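Local atomic coordinates of phosphodiesterase (Candida albicans, PDB entry 6CPU), a protein that belongs to the cyclic nucleotide phosphodiesterase family, with a largely helical HD-type domain that carries a zinc and a magnesium ion. Residues 211-219 / 299-308; 286-294 / 547-555. One frame throughout, in Å; residues are numbered along the deposited sequence.

Contact 1. Residues 211-219 / 299-308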
# COMPACT_ATOMS: atom_id res chain seq x y z
N LEU A 211 8.03 0.55 18.02
CA LEU A 211 7.35 1.04 16.82
C LEU A 211 6.85 2.47 17.01
O LEU A 211 6.87 3.26 16.05
CB LEU A 211 6.23 0.08 16.40
CG LEU A 211 6.73 -1.31 15.98
CD1 LEU A 211 5.58 -2.24 15.59
CD2 LEU A 211 7.77 -1.27 14.86
N CYS A 212 6.44 2.83 18.23
CA CYS A 212 6.09 4.22 18.54
C CYS A 212 7.24 5.15 18.21
O CYS A 212 7.06 6.14 17.50
CB CYS A 212 5.70 4.37 20.00
SG CYS A 212 4.17 3.57 20.50
N TYR A 213 8.43 4.82 18.71
CA TYR A 213 9.64 5.63 18.46
C TYR A 213 10.11 5.58 17.01
O TYR A 213 10.60 6.59 16.51
CB TYR A 213 10.79 5.24 19.40
CG TYR A 213 10.59 5.77 20.79
CD1 TYR A 213 9.97 4.99 21.77
CD2 TYR A 213 10.96 7.07 21.12
CE1 TYR A 213 9.75 5.49 23.05
CE2 TYR A 213 10.74 7.58 22.38
CZ TYR A 213 10.15 6.79 23.35
OH TYR A 213 9.94 7.30 24.61
N ALA A 214 9.98 4.44 16.34
CA ALA A 214 10.23 4.38 14.89
C ALA A 214 9.33 5.37 14.13
O ALA A 214 9.81 6.20 13.34
CB ALA A 214 10.05 2.95 14.36
N VAL A 215 8.03 5.32 14.40
CA VAL A 215 7.09 6.29 13.82
C VAL A 215 7.53 7.74 14.14
O VAL A 215 7.33 8.66 13.35
CB VAL A 215 5.66 6.02 14.31
CG1 VAL A 215 4.72 7.16 13.99
CG2 VAL A 215 5.13 4.73 13.67
N GLY A 216 8.14 7.91 15.31
CA GLY A 216 8.67 9.19 15.74
C GLY A 216 9.87 9.74 14.99
O GLY A 216 10.08 10.94 15.04
N HIS A 217 10.65 8.90 14.32
CA HIS A 217 11.84 9.36 13.57
C HIS A 217 11.52 9.79 12.14
O HIS A 217 10.79 9.10 11.42
CB HIS A 217 12.87 8.24 13.47
CG HIS A 217 13.63 8.00 14.73
ND1 HIS A 217 13.12 7.27 15.78
CD2 HIS A 217 14.88 8.38 15.10
CE1 HIS A 217 14.02 7.20 16.74
NE2 HIS A 217 15.10 7.87 16.36
N TRP A 218 12.09 10.91 11.70
CA TRP A 218 12.07 11.26 10.27
C TRP A 218 12.89 10.26 9.48
O TRP A 218 12.59 9.98 8.31
CB TRP A 218 12.57 12.69 10.00
CG TRP A 218 12.57 13.00 8.54
CD1 TRP A 218 13.66 13.15 7.74
CD2 TRP A 218 11.43 13.10 7.68
NE1 TRP A 218 13.27 13.38 6.44
CE2 TRP A 218 11.90 13.36 6.38
CE3 TRP A 218 10.05 13.04 7.90
CZ2 TRP A 218 11.04 13.54 5.30
CZ3 TRP A 218 9.19 13.22 6.82
CH2 TRP A 218 9.69 13.47 5.54
N SER A 219 13.93 9.71 10.09
CA SER A 219 14.68 8.61 9.49
C SER A 219 13.91 7.30 9.73
O SER A 219 14.38 6.40 10.43
CB SER A 219 16.09 8.54 10.08
OG SER A 219 16.93 7.72 9.28
N PHE A 299 4.04 14.28 19.96
CA PHE A 299 3.83 13.22 20.93
C PHE A 299 5.14 12.88 21.63
O PHE A 299 6.22 13.26 21.16
CB PHE A 299 3.20 11.96 20.27
CG PHE A 299 3.91 11.48 19.03
CD1 PHE A 299 4.76 10.39 19.08
CD2 PHE A 299 3.70 12.10 17.81
CE1 PHE A 299 5.41 9.93 17.95
CE2 PHE A 299 4.35 11.63 16.66
CZ PHE A 299 5.20 10.55 16.74
N LYS A 300 5.05 12.17 22.75
CA LYS A 300 6.24 11.91 23.57
C LYS A 300 7.36 11.22 22.80
O LYS A 300 8.54 11.46 23.06
CB LYS A 300 5.86 11.06 24.79
CG LYS A 300 6.97 10.91 25.81
CD LYS A 300 6.46 10.31 27.11
CE LYS A 300 7.49 10.45 28.22
NZ LYS A 300 7.17 9.57 29.37
N GLN A 301 6.98 10.37 21.85
CA GLN A 301 7.94 9.56 21.11
C GLN A 301 8.43 10.23 19.82
O GLN A 301 9.17 9.62 19.05
CB GLN A 301 7.33 8.19 20.80
CG GLN A 301 6.83 7.42 22.02
CD GLN A 301 5.36 7.62 22.33
OE1 GLN A 301 4.80 8.70 22.11
NE2 GLN A 301 4.72 6.59 22.86
N PHE A 302 8.01 11.47 19.60
CA PHE A 302 8.41 12.23 18.42
C PHE A 302 9.84 12.75 18.57
O PHE A 302 10.20 13.28 19.62
CB PHE A 302 7.42 13.38 18.20
CG PHE A 302 7.70 14.20 16.98
CD1 PHE A 302 7.28 13.75 15.73
CD2 PHE A 302 8.36 15.42 17.07
CE1 PHE A 302 7.53 14.51 14.59
CE2 PHE A 302 8.60 16.17 15.94
CZ PHE A 302 8.19 15.72 14.70
N VAL A 303 10.65 12.59 17.52
CA VAL A 303 12.05 13.02 17.54
C VAL A 303 12.17 14.35 16.80
O VAL A 303 12.09 14.40 15.57
CB VAL A 303 12.97 11.95 16.93
CG1 VAL A 303 14.42 12.43 16.90
CG2 VAL A 303 12.86 10.64 17.71
N GLU A 304 12.36 15.42 17.56
CA GLU A 304 12.29 16.78 17.03
C GLU A 304 13.25 17.04 15.87
O GLU A 304 12.90 17.76 14.94
CB GLU A 304 12.55 17.79 18.16
CG GLU A 304 12.35 19.24 17.76
CD GLU A 304 10.94 19.53 17.29
OE1 GLU A 304 9.98 19.12 17.97
OE2 GLU A 304 10.80 20.19 16.23
N ASP A 305 14.44 16.45 15.91
CA ASP A 305 15.48 16.72 14.93
C ASP A 305 15.39 15.73 13.76
O ASP A 305 15.76 14.57 13.90
CB ASP A 305 16.86 16.62 15.59
CG ASP A 305 18.00 17.08 14.67
OD1 ASP A 305 17.84 17.10 13.43
OD2 ASP A 305 19.07 17.42 15.21
N PRO A 306 14.95 16.22 12.58
CA PRO A 306 14.71 15.29 11.47
C PRO A 306 15.97 14.72 10.83
O PRO A 306 15.89 13.77 10.06
CB PRO A 306 13.96 16.17 10.46
CG PRO A 306 14.48 17.54 10.71
CD PRO A 306 14.74 17.62 12.19
N LYS A 307 17.14 15.28 11.15
CA LYS A 307 18.38 14.88 10.48
C LYS A 307 19.03 13.67 11.16
O LYS A 307 19.95 13.07 10.60
CB LYS A 307 19.35 16.08 10.38
CG LYS A 307 18.65 17.33 9.86
CD LYS A 307 19.58 18.50 9.56
CE LYS A 307 18.74 19.77 9.38
NZ LYS A 307 19.42 20.85 8.62
N LEU A 308 18.54 13.31 12.34
CA LEU A 308 19.10 12.20 13.10
C LEU A 308 18.81 10.87 12.42
O LEU A 308 17.76 10.70 11.81
CB LEU A 308 18.53 12.16 14.52
CG LEU A 308 18.86 13.35 15.43
CD1 LEU A 308 18.14 13.22 16.76
CD2 LEU A 308 20.36 13.46 15.64
O HOH W 1 13.31 12.86 13.55
O HOH W 2 15.09 10.91 12.51
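Two rings of 211-219 each offer a face to the loop 299-308: CG of Q301 lies over the Y213 ring, offset toward its rim, and CG2 of V303 sits over the H217 imidazole, 3.7 Å from the ring centroid. At the W218 indole an edge is met, CD1 lying 3.3 Å from P306 O. The F299 ring has F302 CB over the centre of one face and Q301 OE1 at its edge, in plane, while G216 CA nears F299 CZ obliquely. This is a helix C-terminus packed on an irregular loop of the all-helical phosphodiesterase domain. The Q301 chain bends at chi2 (94°), carrying its amide past Y213 toward CB of C212; V319 and I321 hold that amide, and D315 holds Y213 OH. H217 ND1 donates to Y213 O at 2.7 Å. G216 lets the backbones close in: its CA-H...O contact, CA 3.4 Å from Q301 O, is what meets that carbonyl oxygen, which has no hydrogen-bond partner in the model. Water 1 accepts from W218 N and donates to V303 O and D305 O; water 2 joins S219 N to L308 O. The direct backbone link is V303 N to G216 O, 3.0 Å and 162° at the hydrogen.

Contact 2. Residues 286-294 / 547-555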
# COMPACT_ATOMS: atom_id res chain seq x y z
N CYS A 286 3.72 11.90 5.43
CA CYS A 286 2.56 12.79 5.63
C CYS A 286 2.35 13.07 7.11
O CYS A 286 2.08 14.22 7.51
CB CYS A 286 1.28 12.16 5.08
SG CYS A 286 1.02 12.43 3.32
N PHE A 287 2.44 12.02 7.91
CA PHE A 287 2.26 12.13 9.36
C PHE A 287 3.23 13.17 9.95
O PHE A 287 2.81 14.06 10.70
CB PHE A 287 2.46 10.76 10.00
CG PHE A 287 1.97 10.66 11.41
CD1 PHE A 287 0.63 10.74 11.70
CD2 PHE A 287 2.87 10.46 12.45
CE1 PHE A 287 0.16 10.63 12.99
CE2 PHE A 287 2.41 10.35 13.76
CZ PHE A 287 1.06 10.44 14.03
N HIS A 288 4.50 13.07 9.59
CA HIS A 288 5.49 14.06 10.06
C HIS A 288 5.22 15.47 9.53
O HIS A 288 5.26 16.43 10.32
CB HIS A 288 6.92 13.62 9.74
CG HIS A 288 7.53 12.77 10.81
ND1 HIS A 288 8.64 13.17 11.53
CD2 HIS A 288 7.18 11.56 11.30
CE1 HIS A 288 8.95 12.23 12.41
NE2 HIS A 288 8.09 11.24 12.28
N PHE A 289 4.91 15.60 8.24
CA PHE A 289 4.53 16.90 7.68
C PHE A 289 3.42 17.54 8.49
O PHE A 289 3.52 18.71 8.89
CB PHE A 289 4.08 16.80 6.20
CG PHE A 289 5.15 16.34 5.24
CD1 PHE A 289 6.50 16.38 5.56
CD2 PHE A 289 4.79 15.89 3.97
CE1 PHE A 289 7.46 15.97 4.66
CE2 PHE A 289 5.75 15.48 3.06
CZ PHE A 289 7.08 15.51 3.40
N LEU A 290 2.36 16.78 8.75
CA LEU A 290 1.20 17.29 9.46
C LEU A 290 1.51 17.69 10.91
O LEU A 290 0.92 18.65 11.42
CB LEU A 290 0.08 16.26 9.42
CG LEU A 290 -0.55 16.08 8.02
CD1 LEU A 290 -1.21 14.71 7.89
CD2 LEU A 290 -1.55 17.19 7.74
N ILE A 291 2.40 16.97 11.58
CA ILE A 291 2.82 17.36 12.93
C ILE A 291 3.57 18.69 12.87
O ILE A 291 3.21 19.64 13.56
CB ILE A 291 3.68 16.28 13.61
CG1 ILE A 291 2.80 15.09 13.98
CG2 ILE A 291 4.36 16.84 14.86
CD1 ILE A 291 3.57 13.80 14.11
N ARG A 292 4.59 18.75 12.02
CA ARG A 292 5.42 19.94 11.91
C ARG A 292 4.64 21.17 11.39
O ARG A 292 5.08 22.30 11.59
CB ARG A 292 6.65 19.65 11.05
CG ARG A 292 7.59 18.65 11.71
CD ARG A 292 8.93 18.61 11.01
NE ARG A 292 9.76 17.49 11.43
CZ ARG A 292 10.49 17.44 12.55
NH1 ARG A 292 10.50 18.46 13.40
NH2 ARG A 292 11.22 16.36 12.81
N LEU A 293 3.50 20.94 10.75
CA LEU A 293 2.57 22.00 10.34
C LEU A 293 1.57 22.37 11.43
O LEU A 293 0.75 23.28 11.24
CB LEU A 293 1.80 21.57 9.08
CG LEU A 293 2.61 21.59 7.78
CD1 LEU A 293 1.95 20.73 6.71
CD2 LEU A 293 2.79 23.02 7.30
N GLY A 294 1.59 21.66 12.55
CA GLY A 294 0.66 21.92 13.63
C GLY A 294 -0.74 21.40 13.40
O GLY A 294 -1.66 21.76 14.14
N LEU A 547 5.99 28.04 0.61
CA LEU A 547 4.61 28.24 1.07
C LEU A 547 4.42 27.81 2.52
O LEU A 547 3.65 28.43 3.26
CB LEU A 547 3.62 27.47 0.19
CG LEU A 547 2.14 27.52 0.61
CD1 LEU A 547 1.54 28.89 0.36
CD2 LEU A 547 1.32 26.46 -0.11
N LEU A 548 5.08 26.73 2.91
CA LEU A 548 4.92 26.14 4.24
C LEU A 548 6.29 26.02 4.91
O LEU A 548 6.92 24.96 4.88
CB LEU A 548 4.25 24.77 4.13
CG LEU A 548 2.85 24.71 3.51
CD1 LEU A 548 2.45 23.26 3.30
CD2 LEU A 548 1.82 25.44 4.37
N PRO A 549 6.77 27.13 5.53
CA PRO A 549 8.11 27.24 6.11
C PRO A 549 8.57 26.04 6.93
O PRO A 549 9.76 25.71 6.92
CB PRO A 549 8.00 28.47 7.03
CG PRO A 549 6.91 29.29 6.45
CD PRO A 549 5.97 28.35 5.73
N GLN A 550 7.65 25.40 7.64
CA GLN A 550 8.00 24.31 8.57
C GLN A 550 8.61 23.07 7.90
O GLN A 550 9.24 22.26 8.58
CB GLN A 550 6.79 23.89 9.40
CG GLN A 550 6.15 25.00 10.22
CD GLN A 550 4.91 25.58 9.58
OE1 GLN A 550 4.89 25.88 8.39
NE2 GLN A 550 3.85 25.75 10.38
N LEU A 551 8.46 22.94 6.59
CA LEU A 551 9.00 21.78 5.87
C LEU A 551 10.37 22.04 5.24
O LEU A 551 10.87 21.21 4.48
CB LEU A 551 8.00 21.30 4.81
CG LEU A 551 6.53 21.24 5.26
CD1 LEU A 551 5.66 20.66 4.16
CD2 LEU A 551 6.36 20.44 6.55
N GLN A 552 10.99 23.18 5.57
CA GLN A 552 12.29 23.56 5.01
C GLN A 552 13.34 22.47 5.22
O GLN A 552 14.22 22.27 4.38
CB GLN A 552 12.77 24.91 5.60
CG GLN A 552 14.14 25.39 5.13
CD GLN A 552 14.19 25.71 3.64
OE1 GLN A 552 13.22 26.20 3.06
NE2 GLN A 552 15.33 25.44 3.02
N TYR A 553 13.25 21.75 6.34
CA TYR A 553 14.19 20.68 6.64
C TYR A 553 14.32 19.66 5.50
O TYR A 553 15.39 19.07 5.32
CB TYR A 553 13.82 19.99 7.95
CG TYR A 553 12.66 19.02 7.85
CD1 TYR A 553 12.89 17.67 7.58
CD2 TYR A 553 11.35 19.44 8.01
CE1 TYR A 553 11.83 16.77 7.49
CE2 TYR A 553 10.29 18.55 7.92
CZ TYR A 553 10.54 17.22 7.66
OH TYR A 553 9.49 16.32 7.56
N THR A 554 13.24 19.46 4.73
CA THR A 554 13.29 18.55 3.58
C THR A 554 14.28 19.06 2.53
O THR A 554 15.11 18.29 2.03
CB THR A 554 11.91 18.35 2.93
OG1 THR A 554 11.33 19.61 2.58
CG2 THR A 554 10.98 17.61 3.88
N CYS A 555 14.21 20.35 2.21
CA CYS A 555 15.18 20.96 1.30
C CYS A 555 16.62 20.84 1.84
O CYS A 555 17.55 20.59 1.07
CB CYS A 555 14.83 22.43 1.06
SG CYS A 555 13.11 22.71 0.61
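R292 and Y553 meet at about a right angle: the arginine chain, extended from CG to NE, crosses the phenol ring and sets CZ over its face. CZ stands 5.0 Å from the ring centroid and 17° off the normal, a cation-pi contact, although the guanidinium plane is turned 60° from the ring. Beyond the contact R292 NH1 bonds to the backbone O of E304. The closer touch is aliphatic: R292 CD comes to 3.4 Å from Y553 CE2. Y553 holds CG between its backbone N and carbonyl carbon (chi1 78°), and this turns the ring toward helix 276-292, where its hydroxyl reaches the edge of F289. Y553 OH lies near the plane of that ring, 3.6 Å from F289 CE1. It has no polar partner in the model and meets F289 through packing; R292 NE, also buried here, likewise has none. T554 CG2 lies over the Y553 ring toward its rim and also touches F289 CE1.

L293, next to R292 and one turn on from F289, is the apolar counterpart. Its CD2 packs 3.9 Å from L548 CB, its CG meets L551 CD2, and the side chains cross at about right angles. Q550, bent at chi2, brings CB and CG against the R292 carbonyl oxygen and sets its amide across L293, OE1 3.7 Å from L293 CD2. T554 OG1 and T554 N both bond to L551 O, tying the 3-10 turn 549-551 to the next helix.

The contact thus joins the C-terminal end of helix 276-292, closed by a Schellman motif at G294, to the turn and 3-10 segment leading into helix 552-569 and to its first residues. Helix 446-462 packs against F289 and L293, and helix 525-547 lies against L551 and T554.

How the contacts relate
Both contacts are largely buried and share a neighbourhood, their centres about 14 Å apart on the same side of the chain's centre. Helix 276-292 joins them: H288 of contact 2 bonds to the V215 carbonyl oxygen of contact 1, and R292 forms a salt bridge with E304. W218 and Y553 also meet, their rings edge-to-face. The chemistry differs with the elements paired. Contact 1 sets a helix end against a loop and mixes CH-pi contacts on Y213 and H217 with one direct backbone bond and two bridging waters; contact 2 sets a helix end against the 3-10 turn and first residues of another helix through leucines, aromatic rings and a cation-pi pair. Among the residues that touch, the exposed ones are L308 and Q550.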